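Local coordinates for protein intimin (Escherichia coli, PDB 1F00) that probably mediates adhesion of enteropathogenic E. coli by binding a receptor, with immunoglobulin-like domains that carry a C-type lectin-like domain, at residues A[36-40]-A[78-82]; A[64-68]-A[90-94]; A[121-127]-A[153-159]; A[160-165]-A[177-183]. All blocks are in the same frame, centred on the assembly; numbering follows the deposited sequence.

Interaction 1 (A[36-40]-A[78-82]); sequences NQEVT and RVSDV
E38 and S80 meet where two antiparallel strands run out into their loops, and between them they illustrate how side chains carry on a strand pairing after the regular register has ended. The backbone O of E38 takes two bonds: S80 N arrives at 2.9 Å from one face of the carbonyl plane, and the amide NE2 of Q37, its own chain neighbour, at 2.8 Å from the other. Q37 reaches forward to its neighbour because its CG stands anti to the backbone N and the chain then bends at chi2 (56°), which brings the carboxamide round with E38 O lying in its plane. The same bend sets NE2 obliquely against the CG2 methyl of V79, 3.8 Å away. Fully extended by contrast, the E38 side chain runs alongside S80, whose CB packs against E38 CB at 3.7 Å and whose hydroxyl, anti to the backbone N (chi1 -155°), gives a weak bond to OE2 at 3.1 Å.

Further into the sheet the strands pair properly. T40 and R78 form a hydrogen-bonded pair, with T40 N donating to R78 O in the carbonyl plane and R78 N returning to T40 O, both at 3.2 Å. Their side chains lie side by side on one face, while V39 and V79, a non-hydrogen-bonded pair, point to the other, where V39 packs on V27. The guanidinium of R78 turns away to a salt bridge with D85. Antiparallel strands that pass into loops in this way form one end of an immunoglobulin-like beta-sandwich, here the first bacterial Ig-like domain.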
loop_
_atom_site.group_PDB
_atom_site.type_symbol
_atom_site.label_atom_id
_atom_site.label_comp_id
_atom_site.label_asym_id
_atom_site.label_seq_id
_atom_site.Cartn_x
_atom_site.Cartn_y
_atom_site.Cartn_z
ATOM N N ASN A 36 -7.235 -5.649 49.297
ATOM C CA ASN A 36 -7.009 -4.246 49.624
ATOM C C ASN A 36 -5.543 -3.894 49.858
ATOM O O ASN A 36 -5.223 -3.034 50.683
ATOM C CB ASN A 36 -7.849 -3.845 50.844
ATOM C CG ASN A 36 -7.745 -2.364 51.157
ATOM O OD1 ASN A 36 -7.950 -1.516 50.286
ATOM N ND2 ASN A 36 -7.423 -2.043 52.407
ATOM N N GLN A 37 -4.649 -4.557 49.133
ATOM C CA GLN A 37 -3.227 -4.271 49.257
ATOM C C GLN A 37 -2.854 -3.242 48.199
ATOM O O GLN A 37 -3.184 -3.398 47.024
ATOM C CB GLN A 37 -2.393 -5.538 49.054
ATOM C CG GLN A 37 -0.890 -5.274 48.977
ATOM C CD GLN A 37 -0.360 -4.536 50.193
ATOM O OE1 GLN A 37 -0.476 -5.015 51.322
ATOM N NE2 GLN A 37 0.228 -3.365 49.969
ATOM N N GLU A 38 -2.164 -2.190 48.622
ATOM C CA GLU A 38 -1.758 -1.142 47.707
ATOM C C GLU A 38 -0.506 -1.536 46.936
ATOM O O GLU A 38 0.498 -1.942 47.523
ATOM C CB GLU A 38 -1.502 0.156 48.476
ATOM C CG GLU A 38 -1.236 1.365 47.588
ATOM C CD GLU A 38 -0.998 2.637 48.384
ATOM O OE1 GLU A 38 -0.933 3.722 47.765
ATOM O OE2 GLU A 38 -0.874 2.555 49.625
ATOM N N VAL A 39 -0.580 -1.421 45.614
ATOM C CA VAL A 39 0.541 -1.736 44.741
ATOM C C VAL A 39 0.866 -0.494 43.913
ATOM O O VAL A 39 -0.034 0.185 43.412
ATOM C CB VAL A 39 0.202 -2.910 43.793
ATOM C CG1 VAL A 39 1.342 -3.135 42.808
ATOM C CG2 VAL A 39 -0.051 -4.169 44.602
ATOM N N THR A 40 2.152 -0.192 43.782
ATOM C CA THR A 40 2.579 0.969 43.016
ATOM C C THR A 40 3.344 0.566 41.756
ATOM O O THR A 40 4.266 -0.256 41.802
ATOM C CB THR A 40 3.448 1.911 43.873
ATOM O OG1 THR A 40 4.081 2.885 43.030
ATOM C CG2 THR A 40 4.495 1.129 44.622
ATOM N N ARG A 78 5.454 -2.989 42.840
ATOM C CA ARG A 78 5.992 -3.332 44.148
ATOM C C ARG A 78 4.919 -3.221 45.215
ATOM O O ARG A 78 3.993 -2.416 45.096
ATOM C CB ARG A 78 7.150 -2.399 44.510
ATOM C CG ARG A 78 6.746 -0.941 44.543
ATOM C CD ARG A 78 7.733 -0.075 45.303
ATOM N NE ARG A 78 9.007 0.059 44.609
ATOM C CZ ARG A 78 10.040 0.746 45.085
ATOM N NH1 ARG A 78 9.941 1.360 46.257
ATOM N NH2 ARG A 78 11.171 0.816 44.395
ATOM N N VAL A 79 5.036 -4.048 46.249
ATOM C CA VAL A 79 4.098 -3.999 47.358
ATOM C C VAL A 79 4.384 -2.661 48.042
ATOM O O VAL A 79 5.496 -2.411 48.506
ATOM C CB VAL A 79 4.324 -5.188 48.326
ATOM C CG1 VAL A 79 5.810 -5.432 48.512
ATOM C CG2 VAL A 79 3.654 -4.908 49.668
ATOM N N SER A 80 3.371 -1.805 48.080
ATOM C CA SER A 80 3.475 -0.460 48.643
ATOM C C SER A 80 4.537 -0.189 49.719
ATOM O O SER A 80 5.475 0.573 49.485
ATOM C CB SER A 80 2.103 -0.015 49.159
ATOM O OG SER A 80 2.002 1.398 49.166
ATOM N N ASP A 81 4.397 -0.802 50.892
ATOM C CA ASP A 81 5.344 -0.562 51.983
ATOM C C ASP A 81 6.735 -1.178 51.820
ATOM O O ASP A 81 7.588 -1.026 52.697
ATOM C CB ASP A 81 4.738 -1.018 53.320
ATOM C CG ASP A 81 4.543 -2.522 53.397
ATOM O OD1 ASP A 81 5.543 -3.263 53.277
ATOM O OD2 ASP A 81 3.391 -2.966 53.583
ATOM N N VAL A 82 6.971 -1.863 50.707
ATOM C CA VAL A 82 8.275 -2.481 50.469
ATOM C C VAL A 82 8.944 -1.853 49.255
ATOM O O VAL A 82 8.294 -1.598 48.242
ATOM C CB VAL A 82 8.147 -4.004 50.238
ATOM C CG1 VAL A 82 9.521 -4.613 50.009
ATOM C CG2 VAL A 82 7.470 -4.656 51.433
#

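Interaction 2 (A[64-68]-A[90-94]); sequences TLTST and EVEFF
The backbones of 64-66 and 91-94 run in roughly the same direction, 38° apart, with the strand axes 9.5 Å from one another at closest approach. That spacing is too wide for backbone pairing, and no hydrogen bond joins the segments. They draw together towards their C-terminal ends: the CA atoms of L65 and V91 are 10.0 Å apart, those of S67 and F93 only 6.9 Å.

Side chains bridge the gap, and the F93 ring does most of the work. S67 sets its CB squarely over one ring face, 3.7 Å from the centroid and 13° off the normal, a clear CH-pi contact. With its OG anti to the backbone N (chi1 -176°), the serine presents carbon to the ring while the hydroxyl bonds to the backbone O of T69. At the far end of the ring, L65 reaches CZ obliquely with its CD2 methyl at 3.4 Å, and CD1 lies 3.8 Å from CE1. The L65 carbonyl O sits near the ring edge in its plane, whereas T66 contributes CA, 3.9 Å from CE2. V91 adds a looser apolar contact, its CG2 standing 4.4 Å from L65 CD1.

The segments belong to different sheets of the first immunoglobulin-like domain, so this is interior packing across a beta-sandwich. L65 also touches Y23 of strand 21-29 and S73 and V75 of strand 71-79, V91 packs on I21 and Y23, and F93 meets A13 of strand 12-14.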
loop_
_atom_site.group_PDB
_atom_site.type_symbol
_atom_site.label_atom_id
_atom_site.label_comp_id
_atom_site.label_asym_id
_atom_site.label_seq_id
_atom_site.Cartn_x
_atom_site.Cartn_y
_atom_site.Cartn_z
ATOM N N THR A 64 -3.305 0.235 33.319
ATOM C CA THR A 64 -3.084 0.243 31.875
ATOM C C THR A 64 -1.953 1.182 31.477
ATOM O O THR A 64 -1.669 2.160 32.171
ATOM C CB THR A 64 -4.359 0.659 31.114
ATOM O OG1 THR A 64 -4.787 1.947 31.566
ATOM C CG2 THR A 64 -5.469 -0.352 31.342
ATOM N N LEU A 65 -1.317 0.878 30.350
ATOM C CA LEU A 65 -0.198 1.669 29.842
ATOM C C LEU A 65 -0.440 2.075 28.387
ATOM O O LEU A 65 -0.887 1.266 27.576
ATOM C CB LEU A 65 1.095 0.842 29.920
ATOM C CG LEU A 65 2.494 1.456 29.751
ATOM C CD1 LEU A 65 3.479 0.333 29.467
ATOM C CD2 LEU A 65 2.542 2.450 28.614
ATOM N N THR A 66 -0.134 3.329 28.069
ATOM C CA THR A 66 -0.271 3.848 26.709
ATOM C C THR A 66 1.004 4.631 26.412
ATOM O O THR A 66 1.790 4.901 27.323
ATOM C CB THR A 66 -1.473 4.798 26.575
ATOM O OG1 THR A 66 -1.273 5.942 27.412
ATOM C CG2 THR A 66 -2.754 4.094 26.992
ATOM N N SER A 67 1.220 4.994 25.152
ATOM C CA SER A 67 2.416 5.746 24.791
ATOM C C SER A 67 2.211 6.572 23.526
ATOM O O SER A 67 1.446 6.186 22.641
ATOM C CB SER A 67 3.595 4.786 24.596
ATOM O OG SER A 67 4.797 5.491 24.337
ATOM N N THR A 68 2.893 7.711 23.449
ATOM C CA THR A 68 2.793 8.577 22.280
ATOM C C THR A 68 4.025 8.404 21.399
ATOM O O THR A 68 4.086 8.930 20.288
ATOM C CB THR A 68 2.671 10.065 22.675
ATOM O OG1 THR A 68 3.837 10.471 23.401
ATOM C CG2 THR A 68 1.435 10.288 23.529
ATOM N N GLU A 90 8.342 -7.491 29.234
ATOM C CA GLU A 90 8.622 -6.320 28.418
ATOM C C GLU A 90 7.600 -6.224 27.285
ATOM O O GLU A 90 7.139 -7.246 26.770
ATOM C CB GLU A 90 10.033 -6.430 27.840
ATOM C CG GLU A 90 10.539 -5.183 27.153
ATOM C CD GLU A 90 11.924 -5.386 26.572
ATOM O OE1 GLU A 90 12.061 -6.195 25.632
ATOM O OE2 GLU A 90 12.875 -4.743 27.060
ATOM N N VAL A 91 7.241 -5.001 26.907
ATOM C CA VAL A 91 6.276 -4.786 25.828
ATOM C C VAL A 91 6.824 -3.740 24.864
ATOM O O VAL A 91 7.796 -3.047 25.181
ATOM C CB VAL A 91 4.908 -4.293 26.373
ATOM C CG1 VAL A 91 4.386 -5.261 27.423
ATOM C CG2 VAL A 91 5.048 -2.884 26.954
ATOM N N GLU A 92 6.209 -3.620 23.690
ATOM C CA GLU A 92 6.672 -2.645 22.707
ATOM C C GLU A 92 5.555 -1.836 22.057
ATOM O O GLU A 92 4.512 -2.378 21.676
ATOM C CB GLU A 92 7.447 -3.341 21.589
ATOM C CG GLU A 92 8.476 -4.350 22.043
ATOM C CD GLU A 92 9.114 -5.055 20.868
ATOM O OE1 GLU A 92 10.037 -4.479 20.254
ATOM O OE2 GLU A 92 8.677 -6.180 20.547
ATOM N N PHE A 93 5.785 -0.534 21.925
ATOM C CA PHE A 93 4.825 0.331 21.266
ATOM C C PHE A 93 5.398 0.653 19.894
ATOM O O PHE A 93 6.610 0.842 19.743
ATOM C CB PHE A 93 4.596 1.615 22.068
ATOM C CG PHE A 93 3.808 1.402 23.326
ATOM C CD1 PHE A 93 4.444 1.045 24.512
ATOM C CD2 PHE A 93 2.418 1.514 23.315
ATOM C CE1 PHE A 93 3.710 0.800 25.669
ATOM C CE2 PHE A 93 1.675 1.272 24.465
ATOM C CZ PHE A 93 2.322 0.913 25.645
ATOM N N PHE A 94 4.532 0.694 18.888
ATOM C CA PHE A 94 4.982 0.982 17.536
ATOM C C PHE A 94 4.186 2.117 16.913
ATOM O O PHE A 94 3.001 2.301 17.204
ATOM C CB PHE A 94 4.869 -0.277 16.663
ATOM C CG PHE A 94 5.832 -1.372 17.047
ATOM C CD1 PHE A 94 7.180 -1.276 16.720
ATOM C CD2 PHE A 94 5.392 -2.496 17.742
ATOM C CE1 PHE A 94 8.078 -2.284 17.079
ATOM C CE2 PHE A 94 6.276 -3.508 18.108
ATOM C CZ PHE A 94 7.628 -3.402 17.775
#

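Interaction 3 (A[121-127]-A[153-159]); sequences QYGQVNL and GQVTLKE
Backbone hydrogen bonds join 121-127 to 153-159 in an antiparallel pairing that extends beyond the regular strands. V125 and V155 form the hydrogen-bonded pair, V155 N to V125 O at 2.7 Å and V125 N to V155 O at 3.0 Å. Towards the loop, L157 N donates to G123 O and Y122 N to L157 O; at the other end L127 N approaches G153 O from above its carbonyl plane.

Q124, N126, Q154 and T156 share one face. Q124 lies beside T156, and its NE2 donates to T156 OG1 at 3.2 Å, the oxygen lying close to the amide plane. N126 lies across from Q154, and its ND2 bonds to E105. Beyond the strands, a water links Y122 OH (2.9 Å) to E159 OE2, to which it donates (2.7 Å).

Apolar groups fill the opposite face. V125 CG2 rests 3.9 Å from V155 CB, and L127 CG meets V155 CG2 at 3.8 Å.

The Y122 ring is packed from two directions: K158 CG comes to its edge, 3.9 Å from CE2, and CG of the adjacent Q121 covers one face, placed over the ring by an extended chi1 of -168°. Y122 also meets the Y232 ring, and the hydroxyl of Y233 hydrogen-bonds to Q121 O. One polar and one apolar face is the usual pattern of an immunoglobulin-like sandwich strand pair, here abutting the C-type lectin-like domain.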
loop_
_atom_site.group_PDB
_atom_site.type_symbol
_atom_site.label_atom_id
_atom_site.label_comp_id
_atom_site.label_asym_id
_atom_site.label_seq_id
_atom_site.Cartn_x
_atom_site.Cartn_y
_atom_site.Cartn_z
ATOM N N GLN A 121 -1.994 -0.290 -19.301
ATOM C CA GLN A 121 -2.235 -1.613 -18.724
ATOM C C GLN A 121 -0.919 -2.264 -18.316
ATOM O O GLN A 121 0.047 -2.270 -19.083
ATOM C CB GLN A 121 -2.970 -2.538 -19.698
ATOM C CG GLN A 121 -3.479 -3.798 -18.998
ATOM C CD GLN A 121 -4.218 -4.765 -19.913
ATOM O OE1 GLN A 121 -5.176 -5.408 -19.494
ATOM N NE2 GLN A 121 -3.767 -4.882 -21.154
ATOM N N TYR A 122 -0.892 -2.808 -17.104
ATOM C CA TYR A 122 0.290 -3.463 -16.561
ATOM C C TYR A 122 1.371 -2.465 -16.176
ATOM O O TYR A 122 2.531 -2.823 -15.997
ATOM C CB TYR A 122 0.818 -4.511 -17.550
ATOM C CG TYR A 122 -0.229 -5.563 -17.849
ATOM C CD1 TYR A 122 -0.505 -5.958 -19.157
ATOM C CD2 TYR A 122 -0.996 -6.115 -16.819
ATOM C CE1 TYR A 122 -1.528 -6.870 -19.435
ATOM C CE2 TYR A 122 -2.017 -7.025 -17.083
ATOM C CZ TYR A 122 -2.279 -7.398 -18.391
ATOM O OH TYR A 122 -3.291 -8.290 -18.655
ATOM N N GLY A 123 0.975 -1.200 -16.061
ATOM C CA GLY A 123 1.904 -0.182 -15.616
ATOM C C GLY A 123 2.126 -0.542 -14.156
ATOM O O GLY A 123 1.284 -1.222 -13.558
ATOM N N GLN A 124 3.239 -0.107 -13.574
ATOM C CA GLN A 124 3.527 -0.443 -12.186
ATOM C C GLN A 124 3.902 0.750 -11.309
ATOM O O GLN A 124 4.590 1.669 -11.750
ATOM C CB GLN A 124 4.646 -1.486 -12.147
ATOM C CG GLN A 124 4.275 -2.785 -12.844
ATOM C CD GLN A 124 5.460 -3.701 -13.040
ATOM O OE1 GLN A 124 6.435 -3.341 -13.704
ATOM N NE2 GLN A 124 5.384 -4.896 -12.469
ATOM N N VAL A 125 3.434 0.728 -10.064
ATOM C CA VAL A 125 3.736 1.789 -9.113
ATOM C C VAL A 125 4.191 1.177 -7.791
ATOM O O VAL A 125 3.840 0.038 -7.470
ATOM C CB VAL A 125 2.508 2.696 -8.847
ATOM C CG1 VAL A 125 2.012 3.287 -10.154
ATOM C CG2 VAL A 125 1.394 1.905 -8.153
ATOM N N ASN A 126 5.001 1.919 -7.041
ATOM C CA ASN A 126 5.475 1.434 -5.751
ATOM C C ASN A 126 4.756 2.151 -4.613
ATOM O O ASN A 126 4.730 3.381 -4.563
ATOM C CB ASN A 126 6.984 1.654 -5.590
ATOM C CG ASN A 126 7.814 0.793 -6.531
ATOM O OD1 ASN A 126 7.502 -0.373 -6.769
ATOM N ND2 ASN A 126 8.893 1.365 -7.052
ATOM N N LEU A 127 4.162 1.379 -3.709
ATOM C CA LEU A 127 3.484 1.952 -2.550
ATOM C C LEU A 127 4.439 1.824 -1.371
ATOM O O LEU A 127 5.060 0.776 -1.186
ATOM C CB LEU A 127 2.196 1.190 -2.220
ATOM C CG LEU A 127 1.087 1.111 -3.274
ATOM C CD1 LEU A 127 -0.187 0.606 -2.608
ATOM C CD2 LEU A 127 0.846 2.473 -3.899
ATOM N N GLY A 153 5.491 -4.351 -2.181
ATOM C CA GLY A 153 4.501 -3.291 -2.180
ATOM C C GLY A 153 4.344 -2.718 -3.575
ATOM O O GLY A 153 3.683 -1.696 -3.772
ATOM N N GLN A 154 4.964 -3.362 -4.559
ATOM C CA GLN A 154 4.840 -2.886 -5.926
ATOM C C GLN A 154 3.516 -3.374 -6.500
ATOM O O GLN A 154 3.206 -4.569 -6.467
ATOM C CB GLN A 154 6.003 -3.386 -6.785
ATOM C CG GLN A 154 5.957 -2.890 -8.219
ATOM C CD GLN A 154 7.271 -3.112 -8.939
ATOM O OE1 GLN A 154 8.234 -2.352 -8.759
ATOM N NE2 GLN A 154 7.329 -4.165 -9.743
ATOM N N VAL A 155 2.735 -2.436 -7.019
ATOM C CA VAL A 155 1.432 -2.749 -7.590
ATOM C C VAL A 155 1.439 -2.735 -9.113
ATOM O O VAL A 155 2.089 -1.899 -9.731
ATOM C CB VAL A 155 0.365 -1.735 -7.116
ATOM C CG1 VAL A 155 -0.974 -2.019 -7.818
ATOM C CG2 VAL A 155 0.208 -1.816 -5.598
ATOM N N THR A 156 0.711 -3.674 -9.709
ATOM C CA THR A 156 0.589 -3.739 -11.156
ATOM C C THR A 156 -0.886 -3.531 -11.486
ATOM O O THR A 156 -1.738 -4.289 -11.039
ATOM C CB THR A 156 1.047 -5.102 -11.710
ATOM O OG1 THR A 156 2.429 -5.309 -11.389
ATOM C CG2 THR A 156 0.870 -5.150 -13.221
ATOM N N LEU A 157 -1.179 -2.486 -12.250
ATOM C CA LEU A 157 -2.554 -2.178 -12.637
ATOM C C LEU A 157 -2.962 -3.063 -13.813
ATOM O O LEU A 157 -2.258 -3.128 -14.819
ATOM C CB LEU A 157 -2.654 -0.698 -13.008
ATOM C CG LEU A 157 -2.223 0.233 -11.868
ATOM C CD1 LEU A 157 -2.259 1.667 -12.339
ATOM C CD2 LEU A 157 -3.144 0.043 -10.661
ATOM N N LYS A 158 -4.107 -3.730 -13.700
ATOM C CA LYS A 158 -4.540 -4.647 -14.750
ATOM C C LYS A 158 -5.844 -4.330 -15.482
ATOM O O LYS A 158 -5.880 -4.346 -16.714
ATOM C CB LYS A 158 -4.608 -6.055 -14.165
ATOM C CG LYS A 158 -3.323 -6.440 -13.454
ATOM C CD LYS A 158 -3.516 -7.585 -12.486
ATOM C CE LYS A 158 -3.500 -8.932 -13.164
ATOM N NZ LYS A 158 -3.576 -10.026 -12.137
ATOM N N GLU A 159 -6.914 -4.052 -14.740
ATOM C CA GLU A 159 -8.200 -3.759 -15.373
ATOM C C GLU A 159 -8.923 -2.594 -14.702
ATOM O O GLU A 159 -8.712 -2.308 -13.522
ATOM C CB GLU A 159 -9.102 -4.996 -15.327
ATOM C CG GLU A 159 -8.542 -6.248 -16.011
ATOM C CD GLU A 159 -8.516 -6.148 -17.532
ATOM O OE1 GLU A 159 -9.186 -5.257 -18.096
ATOM O OE2 GLU A 159 -7.833 -6.980 -18.165
HETATM O O HOH W 1 -5.742 -8.330 -17.064
#

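Interaction 4 (A[160-165]-A[177-183]); sequences KGTTTI and YTIATPN
Strands 163-165 and 177-179 run antiparallel, 144° between their directions and 4.5 Å apart at closest approach, with T163-I179 and I165-Y177 as hydrogen-bonded pairs flanking the non-hydrogen-bonded T164-T178. I179 O is gripped twice: T163 N comes in on a lone pair at 3.2 Å, and T162 OG1 donates to it at 2.8 Å, tilted from the carbonyl plane. A chi1 of 176°, opposite the backbone N, carries that hydroxyl there. On the buried face I165 CG1 packs obliquely on I179 CD1 at 3.7 Å. On the other face the CG2 methyls of T164 and T178 are pressed together at 3.3 Å, tighter than usual for two carbons.

These strands form a beta hairpin in the second immunoglobulin-like domain, joined in one sheet by strand 136-140, whose W138 also touches I165. Beyond the paired residues the two segments stay close without regular pairing. K160 CG meets P182 CG at 3.9 Å, and the lysine then bends (chi3 65°) to send NZ to the backbone O of K282, with a weak bond to N183 O. G161 O is buried without a hydrogen-bond partner in the model, 3.4 Å from T181 CA in a CA-H...O contact.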
loop_
_atom_site.group_PDB
_atom_site.type_symbol
_atom_site.label_atom_id
_atom_site.label_comp_id
_atom_site.label_asym_id
_atom_site.label_seq_id
_atom_site.Cartn_x
_atom_site.Cartn_y
_atom_site.Cartn_z
ATOM N N LYS A 160 -9.794 -1.937 -15.459
ATOM C CA LYS A 160 -10.547 -0.814 -14.932
ATOM C C LYS A 160 -11.475 -1.252 -13.803
ATOM O O LYS A 160 -12.294 -2.154 -13.961
ATOM C CB LYS A 160 -11.357 -0.152 -16.043
ATOM C CG LYS A 160 -10.502 0.409 -17.166
ATOM C CD LYS A 160 -11.351 1.080 -18.241
ATOM C CE LYS A 160 -12.080 2.301 -17.711
ATOM N NZ LYS A 160 -12.908 2.938 -18.776
ATOM N N GLY A 161 -11.333 -0.599 -12.661
ATOM C CA GLY A 161 -12.161 -0.927 -11.519
ATOM C C GLY A 161 -11.567 -0.312 -10.276
ATOM O O GLY A 161 -10.534 0.352 -10.338
ATOM N N THR A 162 -12.224 -0.531 -9.145
ATOM C CA THR A 162 -11.754 0.002 -7.886
ATOM C C THR A 162 -11.556 -1.139 -6.895
ATOM O O THR A 162 -12.374 -2.054 -6.802
ATOM C CB THR A 162 -12.755 1.034 -7.310
ATOM O OG1 THR A 162 -12.304 1.477 -6.026
ATOM C CG2 THR A 162 -14.141 0.423 -7.178
ATOM N N THR A 163 -10.439 -1.099 -6.181
ATOM C CA THR A 163 -10.152 -2.122 -5.194
ATOM C C THR A 163 -9.277 -1.479 -4.131
ATOM O O THR A 163 -9.019 -0.274 -4.174
ATOM C CB THR A 163 -9.435 -3.343 -5.842
ATOM O OG1 THR A 163 -9.398 -4.427 -4.904
ATOM C CG2 THR A 163 -8.005 -2.982 -6.255
ATOM N N THR A 164 -8.830 -2.263 -3.163
ATOM C CA THR A 164 -7.996 -1.707 -2.117
ATOM C C THR A 164 -6.721 -2.521 -1.944
ATOM O O THR A 164 -6.732 -3.742 -2.094
ATOM C CB THR A 164 -8.752 -1.668 -0.769
ATOM O OG1 THR A 164 -9.274 -2.971 -0.476
ATOM C CG2 THR A 164 -9.898 -0.662 -0.821
ATOM N N ILE A 165 -5.622 -1.829 -1.665
ATOM C CA ILE A 165 -4.345 -2.494 -1.418
ATOM C C ILE A 165 -4.124 -2.302 0.069
ATOM O O ILE A 165 -4.214 -1.179 0.571
ATOM C CB ILE A 165 -3.180 -1.835 -2.185
ATOM C CG1 ILE A 165 -3.458 -1.873 -3.688
ATOM C CG2 ILE A 165 -1.862 -2.553 -1.856
ATOM C CD1 ILE A 165 -3.708 -3.271 -4.236
ATOM N N TYR A 177 -5.028 1.400 1.197
ATOM C CA TYR A 177 -5.128 2.429 0.171
ATOM C C TYR A 177 -6.141 1.965 -0.872
ATOM O O TYR A 177 -6.065 0.835 -1.356
ATOM C CB TYR A 177 -3.768 2.647 -0.496
ATOM C CG TYR A 177 -3.849 3.487 -1.751
ATOM C CD1 TYR A 177 -3.886 2.892 -3.006
ATOM C CD2 TYR A 177 -3.941 4.878 -1.678
ATOM C CE1 TYR A 177 -4.013 3.654 -4.161
ATOM C CE2 TYR A 177 -4.074 5.651 -2.832
ATOM C CZ TYR A 177 -4.110 5.031 -4.065
ATOM O OH TYR A 177 -4.259 5.777 -5.212
ATOM N N THR A 178 -7.086 2.831 -1.218
ATOM C CA THR A 178 -8.088 2.463 -2.205
ATOM C C THR A 178 -7.717 2.978 -3.586
ATOM O O THR A 178 -7.417 4.162 -3.770
ATOM C CB THR A 178 -9.470 3.023 -1.841
ATOM O OG1 THR A 178 -9.450 4.450 -1.961
ATOM C CG2 THR A 178 -9.823 2.657 -0.427
ATOM N N ILE A 179 -7.730 2.071 -4.553
ATOM C CA ILE A 179 -7.426 2.401 -5.935
ATOM C C ILE A 179 -8.741 2.816 -6.577
ATOM O O ILE A 179 -9.679 2.018 -6.662
ATOM C CB ILE A 179 -6.851 1.170 -6.687
ATOM C CG1 ILE A 179 -5.449 0.847 -6.160
ATOM C CG2 ILE A 179 -6.807 1.438 -8.182
ATOM C CD1 ILE A 179 -4.854 -0.413 -6.739
ATOM N N ALA A 180 -8.815 4.071 -7.005
ATOM C CA ALA A 180 -10.022 4.590 -7.636
ATOM C C ALA A 180 -10.131 4.083 -9.064
ATOM O O ALA A 180 -9.124 3.777 -9.702
ATOM C CB ALA A 180 -10.007 6.118 -7.623
ATOM N N THR A 181 -11.362 3.997 -9.559
ATOM C CA THR A 181 -11.614 3.533 -10.915
ATOM C C THR A 181 -11.017 4.549 -11.883
ATOM O O THR A 181 -11.271 5.745 -11.773
ATOM C CB THR A 181 -13.123 3.405 -11.182
ATOM O OG1 THR A 181 -13.694 2.493 -10.235
ATOM C CG2 THR A 181 -13.379 2.884 -12.589
ATOM N N PRO A 182 -10.206 4.080 -12.838
ATOM C CA PRO A 182 -9.572 4.964 -13.823
ATOM C C PRO A 182 -10.530 5.404 -14.916
ATOM O O PRO A 182 -11.523 4.732 -15.185
ATOM C CB PRO A 182 -8.443 4.104 -14.373
ATOM C CG PRO A 182 -9.054 2.730 -14.362
ATOM C CD PRO A 182 -9.750 2.688 -13.005
ATOM N N ASN A 183 -10.222 6.534 -15.542
ATOM C CA ASN A 183 -11.038 7.058 -16.627
ATOM C C ASN A 183 -10.758 6.278 -17.908
ATOM O O ASN A 183 -11.669 6.025 -18.695
ATOM C CB ASN A 183 -10.729 8.541 -16.856
ATOM C CG ASN A 183 -11.305 9.433 -15.767
ATOM O OD1 ASN A 183 -10.620 10.310 -15.237
ATOM N ND2 ASN A 183 -12.574 9.219 -15.438
#

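The four contacts are strung along an elongated chain. Interactions 1 and 2 belong to one immunoglobulin-like domain and are connected through neighbouring strands 71-79 and 91-94 of a common sheet without touching; their centres lie 23 Å apart and their nearest atoms about 11 Å. One marks a domain end, the other its interior. Interactions 3 and 4 are close, with centres 11 Å apart, and touch where L127 CD1 and V155 CG2 pack on I165, at 3.7 Å from CG2 and 4.1 Å from CG1 respectively, so the two sheets share a core. Interaction 2 remains about 18 Å from each of these at nearest atoms. Interactions 3 and 4 lie nearer the lectin-like domain, probably the receptor-binding end.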